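Local coordinates for putative exported protein (Aeromonas hydrophila subsp. hydrophila, PDB 4PJ2) that binds a magnesium ion and probably inhibits i-type (invertebrate) lysozymes in the bacterial periplasm, at residues Val17-Gly22 against Tyr32-Tyr37; Leu77-Glu82 against Asp93-Asn98. All blocks are in the same frame, centred on the assembly; numbering follows the deposited sequence. Where two conformers were deposited one is given.

Interaction 1 (Val17-Gly22 against Tyr32-Tyr37). With GOL (glycerol), chain E.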
ATOM      1  N   VAL A  17      17.389 -10.044 -11.451  0.77 12.40           N
ATOM      2  CA  VAL A  17      15.997  -9.625 -11.501  0.77 12.34           C
ATOM      3  C   VAL A  17      15.923  -8.131 -11.214  0.77 12.50           C
ATOM      4  O   VAL A  17      16.667  -7.607 -10.394  0.77 13.57           O
ATOM      5  CB  VAL A  17      15.118 -10.500 -10.537  0.77 14.64           C
ATOM      6  CG1 VAL A  17      15.413 -10.211  -9.076  0.77 14.81           C
ATOM      7  CG2 VAL A  17      13.671 -10.296 -10.781  0.77 16.10           C
ATOM      8  N   THR A  18      15.012  -7.439 -11.892  1.00 11.72           N
ATOM      9  CA  THR A  18      14.656  -6.088 -11.521  1.00 11.49           C
ATOM     10  C   THR A  18      13.174  -6.030 -11.188  1.00 11.18           C
ATOM     11  O   THR A  18      12.372  -6.804 -11.701  1.00 11.16           O
ATOM     12  CB  THR A  18      14.977  -5.059 -12.599  1.00 12.33           C
ATOM     13  OG1 THR A  18      14.124  -5.287 -13.717  1.00 11.90           O
ATOM     14  CG2 THR A  18      16.431  -5.127 -13.028  1.00 12.71           C
ATOM     15  N   VAL A  19      12.839  -5.099 -10.309  1.00 10.85           N
ATOM     16  CA  VAL A  19      11.460  -4.879  -9.891  1.00 10.92           C
ATOM     17  C   VAL A  19      11.216  -3.388  -9.957  1.00 10.72           C
ATOM     18  O   VAL A  19      11.984  -2.611  -9.397  1.00 12.31           O
ATOM     19  CB  VAL A  19      11.196  -5.402  -8.467  1.00 11.99           C
ATOM     20  CG1 VAL A  19       9.737  -5.149  -8.079  1.00 12.73           C
ATOM     21  CG2 VAL A  19      11.530  -6.880  -8.390  1.00 12.27           C
ATOM     22  N   SER A  20      10.134  -3.002 -10.632  1.00 11.00           N
ATOM     23  CA  SER A  20       9.814  -1.594 -10.871  1.00 11.88           C
ATOM     24  C   SER A  20       8.339  -1.333 -10.681  1.00 12.38           C
ATOM     25  O   SER A  20       7.516  -2.133 -11.099  1.00 12.63           O
ATOM     26  CB  SER A  20      10.074  -1.244 -12.337  1.00 13.79           C
ATOM     27  OG  SER A  20      11.424  -1.313 -12.673  1.00 16.17           O
ATOM     28  N   GLU A  21       7.989  -0.188 -10.099  1.00 12.59           N
ATOM     29  CA  GLU A  21       6.603   0.277 -10.157  1.00 13.36           C
ATOM     30  C   GLU A  21       6.300   0.855 -11.530  1.00 13.19           C
ATOM     31  O   GLU A  21       7.172   1.369 -12.216  1.00 14.93           O
ATOM     32  CB  GLU A  21       6.357   1.311  -9.056  1.00 15.15           C
ATOM     33  CG  GLU A  21       6.232   0.641  -7.682  1.00 16.47           C
ATOM     34  CD  GLU A  21       6.100   1.605  -6.524  1.00 20.37           C
ATOM     35  OE1 GLU A  21       6.368   2.803  -6.713  1.00 24.38           O
ATOM     36  OE2 GLU A  21       5.739   1.166  -5.406  1.00 21.18           O
ATOM     37  N   GLY A  22       5.049   0.782 -11.938  1.00 13.14           N
ATOM     38  CA  GLY A  22       4.663   1.335 -13.229  1.00 13.34           C
ATOM     39  C   GLY A  22       4.861   2.841 -13.334  1.00 13.37           C
ATOM     40  O   GLY A  22       4.580   3.591 -12.404  1.00 14.52           O
ATOM     41  N   TYR A  32       3.293  -3.237 -10.660  1.00 10.64           N
ATOM     42  CA  TYR A  32       4.734  -3.348 -10.692  1.00  9.82           C
ATOM     43  C   TYR A  32       5.083  -4.463 -11.652  1.00 10.14           C
ATOM     44  O   TYR A  32       4.247  -5.287 -12.004  1.00 10.96           O
ATOM     45  CB  TYR A  32       5.305  -3.598  -9.304  1.00 11.17           C
ATOM     46  CG  TYR A  32       5.015  -4.954  -8.731  1.00 11.68           C
ATOM     47  CD1 TYR A  32       5.905  -5.996  -8.910  1.00 12.39           C
ATOM     48  CD2 TYR A  32       3.877  -5.194  -7.986  1.00 12.77           C
ATOM     49  CE1 TYR A  32       5.663  -7.226  -8.350  1.00 12.55           C
ATOM     50  CE2 TYR A  32       3.627  -6.421  -7.429  1.00 13.54           C
ATOM     51  CZ  TYR A  32       4.523  -7.433  -7.609  1.00 13.48           C
ATOM     52  OH  TYR A  32       4.314  -8.673  -7.064  1.00 14.93           O
ATOM     53  N   ASP A  33       6.330  -4.487 -12.092  1.00 10.21           N
ATOM     54  CA  ASP A  33       6.791  -5.576 -12.918  1.00 10.76           C
ATOM     55  C   ASP A  33       8.061  -6.166 -12.356  1.00 10.73           C
ATOM     56  O   ASP A  33       8.806  -5.509 -11.631  1.00 11.80           O
ATOM     57  CB  ASP A  33       6.976  -5.160 -14.378  1.00 11.99           C
ATOM     58  CG  ASP A  33       8.008  -4.080 -14.576  1.00 12.99           C
ATOM     59  OD1 ASP A  33       7.614  -2.885 -14.640  1.00 14.21           O
ATOM     60  OD2 ASP A  33       9.203  -4.436 -14.722  1.00 13.74           O
ATOM     61  N   VAL A  34       8.236  -7.436 -12.680  1.00 10.52           N
ATOM     62  CA  VAL A  34       9.415  -8.204 -12.353  1.00 10.45           C
ATOM     63  C   VAL A  34       9.992  -8.663 -13.682  1.00 10.43           C
ATOM     64  O   VAL A  34       9.288  -9.227 -14.492  1.00 10.88           O
ATOM     65  CB  VAL A  34       9.037  -9.434 -11.513  1.00 11.47           C
ATOM     66  CG1 VAL A  34      10.269 -10.258 -11.226  1.00 12.30           C
ATOM     67  CG2 VAL A  34       8.341  -9.020 -10.217  1.00 11.87           C
ATOM     68  N   ARG A  35      11.273  -8.409 -13.886  1.00  9.80           N
ATOM     69  CA  ARG A  35      11.964  -8.779 -15.129  1.00 10.40           C
ATOM     70  C   ARG A  35      13.170  -9.624 -14.769  1.00 10.00           C
ATOM     71  O   ARG A  35      13.928  -9.259 -13.885  1.00 11.84           O
ATOM     72  CB  ARG A  35      12.395  -7.541 -15.916  1.00 10.63           C
ATOM     73  CG  ARG A  35      11.229  -6.796 -16.575  1.00 10.10           C
ATOM     74  CD  ARG A  35      11.689  -5.493 -17.160  1.00 11.46           C
ATOM     75  NE  ARG A  35      11.053  -5.040 -18.393  1.00 12.68           N
ATOM     76  CZ  ARG A  35      10.042  -4.191 -18.505  1.00 12.52           C
ATOM     77  NH1 ARG A  35       9.362  -3.765 -17.453  1.00 14.04           N
ATOM     78  NH2 ARG A  35       9.677  -3.811 -19.718  1.00 13.60           N
ATOM     79  N   LEU A  36      13.317 -10.742 -15.466  1.00 10.46           N
ATOM     80  CA  LEU A  36      14.387 -11.699 -15.240  1.00 10.60           C
ATOM     81  C   LEU A  36      15.341 -11.682 -16.414  1.00 10.69           C
ATOM     82  O   LEU A  36      14.905 -11.731 -17.578  1.00 11.11           O
ATOM     83  CB  LEU A  36      13.791 -13.084 -15.100  1.00 12.14           C
ATOM     84  CG  LEU A  36      14.732 -14.236 -14.796  1.00 14.13           C
ATOM     85  CD1 LEU A  36      15.396 -14.050 -13.443  1.00 14.24           C
ATOM     86  CD2 LEU A  36      13.989 -15.547 -14.856  1.00 16.23           C
ATOM     87  N   TYR A  37      16.624 -11.637 -16.089  1.00 10.71           N
ATOM     88  CA  TYR A  37      17.729 -11.601 -17.046  1.00 10.88           C
ATOM     89  C   TYR A  37      18.688 -12.746 -16.740  1.00 11.42           C
ATOM     90  O   TYR A  37      18.802 -13.179 -15.593  1.00 11.87           O
ATOM     91  CB  TYR A  37      18.487 -10.274 -16.933  1.00 11.21           C
ATOM     92  CG  TYR A  37      17.615  -9.058 -17.148  1.00 11.20           C
ATOM     93  CD1 TYR A  37      17.581  -8.407 -18.383  1.00 11.18           C
ATOM     94  CD2 TYR A  37      16.801  -8.571 -16.115  1.00 11.24           C
ATOM     95  CE1 TYR A  37      16.765  -7.323 -18.579  1.00 10.77           C
ATOM     96  CE2 TYR A  37      15.988  -7.492 -16.321  1.00 11.19           C
ATOM     97  CZ  TYR A  37      15.972  -6.863 -17.549  1.00 10.46           C
ATOM     98  OH  TYR A  37      15.137  -5.787 -17.707  1.00 11.06           O
TER
HETATM   99  C1  GOL E 201       8.842   0.489 -17.095  1.00 18.23           C
HETATM  100  O1  GOL E 201       7.627  -0.161 -17.290  1.00 19.08           O
HETATM  101  C2  GOL E 201       9.356   0.192 -15.699  1.00 18.39           C
HETATM  102  O2  GOL E 201       9.537  -1.212 -15.543  1.00 18.21           O
HETATM  103  C3  GOL E 201      10.669   0.976 -15.612  1.00 20.57           C
HETATM  104  O3  GOL E 201      11.270   0.839 -14.350  1.00 21.86           O
HETATM  105  O   HOH W   1      14.678  -3.731 -15.901  1.00 12.46           O
HETATM  106  O   HOH W   2      11.670  -3.796 -13.763  1.00 15.05           O

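Interaction 2 (Leu77-Glu82 against Asp93-Asn98)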
ATOM      1  N   LEU A  77      11.555 -15.021  -5.087  1.00 17.84           N
ATOM      2  CA  LEU A  77      11.460 -13.591  -4.876  1.00 16.58           C
ATOM      3  C   LEU A  77      10.131 -13.267  -4.259  1.00 17.25           C
ATOM      4  O   LEU A  77       9.099 -13.725  -4.742  1.00 18.30           O
ATOM      5  CB  LEU A  77      11.579 -12.870  -6.220  1.00 16.61           C
ATOM      6  CG  LEU A  77      11.294 -11.365  -6.201  1.00 15.73           C
ATOM      7  CD1 LEU A  77      12.326 -10.573  -5.431  1.00 17.41           C
ATOM      8  CD2 LEU A  77      11.173 -10.853  -7.630  1.00 15.96           C
ATOM      9  N   ILE A  78      10.165 -12.467  -3.204  1.00 16.50           N
ATOM     10  CA  ILE A  78       8.938 -11.989  -2.569  1.00 16.60           C
ATOM     11  C   ILE A  78       8.913 -10.482  -2.667  1.00 15.36           C
ATOM     12  O   ILE A  78       9.843  -9.812  -2.251  1.00 17.09           O
ATOM     13  CB  ILE A  78       8.814 -12.440  -1.096  1.00 17.95           C
ATOM     14  CG1 ILE A  78       8.886 -13.965  -1.019  1.00 19.56           C
ATOM     15  CG2 ILE A  78       7.491 -11.910  -0.512  1.00 18.38           C
ATOM     16  CD1 ILE A  78      10.257 -14.528  -0.663  1.00 21.53           C
ATOM     17  N   VAL A  79       7.846  -9.953  -3.264  1.00 14.17           N
ATOM     18  CA  VAL A  79       7.647  -8.514  -3.366  1.00 13.57           C
ATOM     19  C   VAL A  79       6.565  -8.125  -2.370  1.00 14.02           C
ATOM     20  O   VAL A  79       5.439  -8.605  -2.467  1.00 14.69           O
ATOM     21  CB  VAL A  79       7.243  -8.078  -4.792  1.00 13.49           C
ATOM     22  CG1 VAL A  79       7.062  -6.569  -4.858  1.00 14.28           C
ATOM     23  CG2 VAL A  79       8.291  -8.523  -5.807  1.00 13.62           C
ATOM     24  N   VAL A  80       6.926  -7.287  -1.398  1.00 13.58           N
ATOM     25  CA  VAL A  80       6.015  -6.890  -0.326  1.00 14.34           C
ATOM     26  C   VAL A  80       5.514  -5.488  -0.595  1.00 14.04           C
ATOM     27  O   VAL A  80       6.294  -4.596  -0.869  1.00 15.03           O
ATOM     28  CB  VAL A  80       6.700  -6.923   1.056  1.00 15.33           C
ATOM     29  CG1 VAL A  80       5.679  -6.571   2.136  1.00 16.20           C
ATOM     30  CG2 VAL A  80       7.322  -8.283   1.314  1.00 16.51           C
ATOM     31  N   VAL A  81       4.205  -5.312  -0.485  1.00 14.00           N
ATOM     32  CA  VAL A  81       3.544  -4.050  -0.796  1.00 14.52           C
ATOM     33  C   VAL A  81       2.738  -3.588   0.411  1.00 15.85           C
ATOM     34  O   VAL A  81       2.043  -4.390   1.024  1.00 16.51           O
ATOM     35  CB  VAL A  81       2.607  -4.216  -2.012  1.00 14.53           C
ATOM     36  CG1 VAL A  81       1.818  -2.944  -2.318  1.00 15.95           C
ATOM     37  CG2 VAL A  81       3.427  -4.606  -3.238  1.00 14.38           C
ATOM     38  N   GLU A  82       2.830  -2.298   0.719  1.00 16.67           N
ATOM     39  CA  GLU A  82       2.166  -1.686   1.876  0.53 17.54           C
ATOM     40  C   GLU A  82       1.028  -0.782   1.395  1.00 16.98           C
ATOM     41  O   GLU A  82       1.265   0.140   0.622  1.00 17.40           O
ATOM     42  CB  GLU A  82       3.200  -0.862   2.665  0.53 19.10           C
ATOM     43  CG  GLU A  82       2.653   0.097   3.732  0.53 20.48           C
ATOM     44  CD  GLU A  82       3.750   0.902   4.421  0.53 22.42           C
ATOM     45  OE1 GLU A  82       4.176   1.942   3.871  0.53 24.33           O
ATOM     46  OE2 GLU A  82       4.187   0.493   5.516  0.53 22.89           O
ATOM     47  N   ASP A  93       3.511 -10.877  -3.241  1.00 15.24           N
ATOM     48  CA  ASP A  93       3.548 -11.909  -4.261  1.00 15.17           C
ATOM     49  C   ASP A  93       4.887 -12.610  -4.204  1.00 15.71           C
ATOM     50  O   ASP A  93       5.916 -11.968  -4.028  1.00 16.77           O
ATOM     51  CB  ASP A  93       3.352 -11.291  -5.647  1.00 15.18           C
ATOM     52  CG  ASP A  93       2.046 -10.570  -5.757  1.00 16.71           C
ATOM     53  OD1 ASP A  93       0.995 -11.239  -5.678  1.00 19.94           O
ATOM     54  OD2 ASP A  93       2.068  -9.327  -5.876  1.00 16.67           O
ATOM     55  N   ALA A  94       4.859 -13.925  -4.352  1.00 17.64           N
ATOM     56  CA  ALA A  94       6.080 -14.716  -4.444  1.00 18.43           C
ATOM     57  C   ALA A  94       6.243 -15.248  -5.868  1.00 18.45           C
ATOM     58  O   ALA A  94       5.259 -15.638  -6.502  1.00 17.91           O
ATOM     59  CB  ALA A  94       6.058 -15.872  -3.443  1.00 19.50           C
ATOM     60  N   PHE A  95       7.491 -15.294  -6.323  1.00 17.32           N
ATOM     61  CA  PHE A  95       7.844 -15.756  -7.659  1.00 17.06           C
ATOM     62  C   PHE A  95       8.948 -16.791  -7.600  1.00 17.62           C
ATOM     63  O   PHE A  95       9.908 -16.639  -6.845  1.00 20.07           O
ATOM     64  CB  PHE A  95       8.365 -14.604  -8.537  1.00 16.36           C
ATOM     65  CG  PHE A  95       7.409 -13.468  -8.698  1.00 14.96           C
ATOM     66  CD1 PHE A  95       6.661 -13.324  -9.855  1.00 16.98           C
ATOM     67  CD2 PHE A  95       7.287 -12.518  -7.711  1.00 15.59           C
ATOM     68  CE1 PHE A  95       5.793 -12.267  -9.991  1.00 17.95           C
ATOM     69  CE2 PHE A  95       6.400 -11.464  -7.836  1.00 15.61           C
ATOM     70  CZ  PHE A  95       5.663 -11.339  -8.978  1.00 17.20           C
ATOM     71  N   THR A  96       8.812 -17.822  -8.415  1.00 20.10           N
ATOM     72  CA  THR A  96       9.938 -18.704  -8.695  1.00 21.13           C
ATOM     73  C   THR A  96      10.694 -18.140  -9.880  1.00 22.43           C
ATOM     74  O   THR A  96      10.085 -17.534 -10.775  1.00 23.01           O
ATOM     75  CB  THR A  96       9.512 -20.144  -8.991  1.00 22.91           C
ATOM     76  OG1 THR A  96       8.474 -20.152  -9.969  1.00 22.58           O
ATOM     77  CG2 THR A  96       9.013 -20.806  -7.735  1.00 23.32           C
ATOM     78  N   LEU A  97      12.021 -18.315  -9.843  1.00 22.73           N
ATOM     79  CA  LEU A  97      12.948 -17.829 -10.867  1.00 22.62           C
ATOM     80  C   LEU A  97      14.248 -18.661 -10.881  1.00 23.26           C
ATOM     81  O   LEU A  97      15.017 -18.682  -9.907  1.00 24.52           O
ATOM     82  CB  LEU A  97      13.316 -16.367 -10.671  1.00 23.95           C
ATOM     83  CG  LEU A  97      12.800 -15.610  -9.461  1.00 25.37           C
ATOM     84  CD1 LEU A  97      13.443 -16.102  -8.183  1.00 24.47           C
ATOM     85  CD2 LEU A  97      13.097 -14.165  -9.641  1.00 26.42           C
ATOM     86  N   ASN A  98      14.515 -19.323 -11.998  1.00 23.22           N
ATOM     87  CA  ASN A  98      15.731 -20.115 -12.133  1.00 23.72           C
ATOM     88  C   ASN A  98      16.077 -20.324 -13.612  1.00 23.53           C
ATOM     89  O   ASN A  98      15.258 -20.070 -14.502  1.00 22.80           O
ATOM     90  CB  ASN A  98      15.585 -21.454 -11.397  1.00 26.10           C
ATOM     91  CG  ASN A  98      14.381 -22.237 -11.853  1.00 27.89           C
ATOM     92  OD1 ASN A  98      14.335 -22.718 -12.991  1.00 28.93           O
ATOM     93  ND2 ASN A  98      13.396 -22.380 -10.969  1.00 28.95           N
TER

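Interaction 1 (Val17-Gly22 against Tyr32-Tyr37)
Strands 16-21 and 30-37 form a beta hairpin, the two central strands of a four-stranded antiparallel sheet, and here Val17-Gly22 runs against Tyr32-Tyr37 with the short strand axes at 165°. Thr18-Arg35 and Ser20-Asp33 are hydrogen-bonded pairs, each joined by two backbone bonds, for example Asp33 N to Ser20 O at 2.8 Å; their side chains share one face. The non-hydrogen-bonded pairs Val17-Leu36, Val19-Val34 and Glu21-Tyr32 put theirs on the opposite one.

On that second face, Val17 CG2 lies anti to its own backbone nitrogen and meets Val34 CG1 at 3.4 Å, tighter than a usual carbon-carbon contact; Val17 was deposited in two conformers, so the closeness is doubtful. Val19 and Tyr32 point the same way, side by side, with Val19 CG1 4.0 Å from Tyr32 CD1. Ile61 of strand 60-67 packs against both, and the Tyr32 hydroxyl hydrogen-bonds Asp93 of strand 90-98.

The Thr18, Ser20, Asp33 and Arg35 face is polar. Arg35 NH1 forms a salt bridge with Asp33 OD2 at 2.8 Å, and the geometry is uneven: OD2 lies close to the guanidinium plane, but NH1 stands 67° out of the carboxylate plane. A glycerol, probably from the crystallisation liquor, bonds to Asp33 OD1 through O2 and to Ser20 OG through O3. One water links Thr18 OG1 to Tyr37 OH, with OG1 also near the plane of the Tyr37 ring at its edge. A second water bonds to Thr18 OG1 and Ser20 OG and donates to Asp33 OD2 at 2.7 Å.

Interaction 2 (Leu77-Glu82 against Asp93-Asn98)
Leu77-Glu82 and Asp93-Asn98 pair antiparallel, their short strand axes 4.7 Å apart at closest approach and inclined at 157°; within these segments the pairs are Leu77-Phe95, Ile78-Ala94 and Val79-Asp93, and beyond them Val81 bonds Ser91 through the backbone. The first and last of the three are hydrogen-bonded pairs with two backbone bonds each; Phe95 N to Leu77 O is the shortest of the four at 2.7 Å, and Asp93 N to Val79 O the longest at 3.1 Å. Between them, at the non-hydrogen-bonded pair, Ile78 CA makes a C-H...O contact with Asp93 O.

Leu77 and Phe95 together carry much of the side-chain contact, Leu77 CD2 lying 4.2 Å from Phe95 CD2. With CG anti to its carbonyl carbon (chi1 -58°), Phe95 turns the ring edge carrying CD2 to Leu77 O, 3.7 Å away and in the ring plane. That carbonyl thus accepts the Phe95 amide proton and also abuts a ring C-H. Phe95 CE2 lies 4.0 Å from Val79 CG2, which approaches the ring obliquely. Beyond the Leu77-Phe95 pair, Leu97 CD2 approaches Leu77 CB at 4.0 Å, while CD1 lies near Leu77 N. Leu97 chi1 of 4° nearly eclipses CG with the backbone nitrogen, an unusual torsion.

On the other face, Ile78 CG1 meets Ala94 CB at 4.2 Å, and both side chains also touch Leu69. Back on the Phe95 face, each oxygen of the buried Asp93 carboxylate has a partner: OD2 the Tyr32 hydroxyl, OD1 His108 ND1. Leu77, Val79 and Phe95 pack against strand 30-37, so this beta hairpin presents a largely apolar face, with Asp93 its polar exception, to a second antiparallel sheet, as in a beta sandwich.

Overall arrangement
From the N terminus, strand 6-10 leads into strand 16-21, which turns back through a loop into strand 30-37; interaction 1 closes that hairpin. The chain then passes through strands 49-57 and 60-67, the first completing one sheet and the second beginning the other, before the magnesium-binding loop leads to strand 76-82. Interaction 2 closes the hairpin of the two central strands in the second sheet, 76-82 with 90-98. The two contacts follow in series, neither nested nor crossed, their centres 10 Å apart. They meet between the sheets: Tyr32 OH lies 2.6 Å from Asp93 OD2, and Val34 CG2 packs on Phe95 CZ at 3.8 Å, tying the central hairpins together.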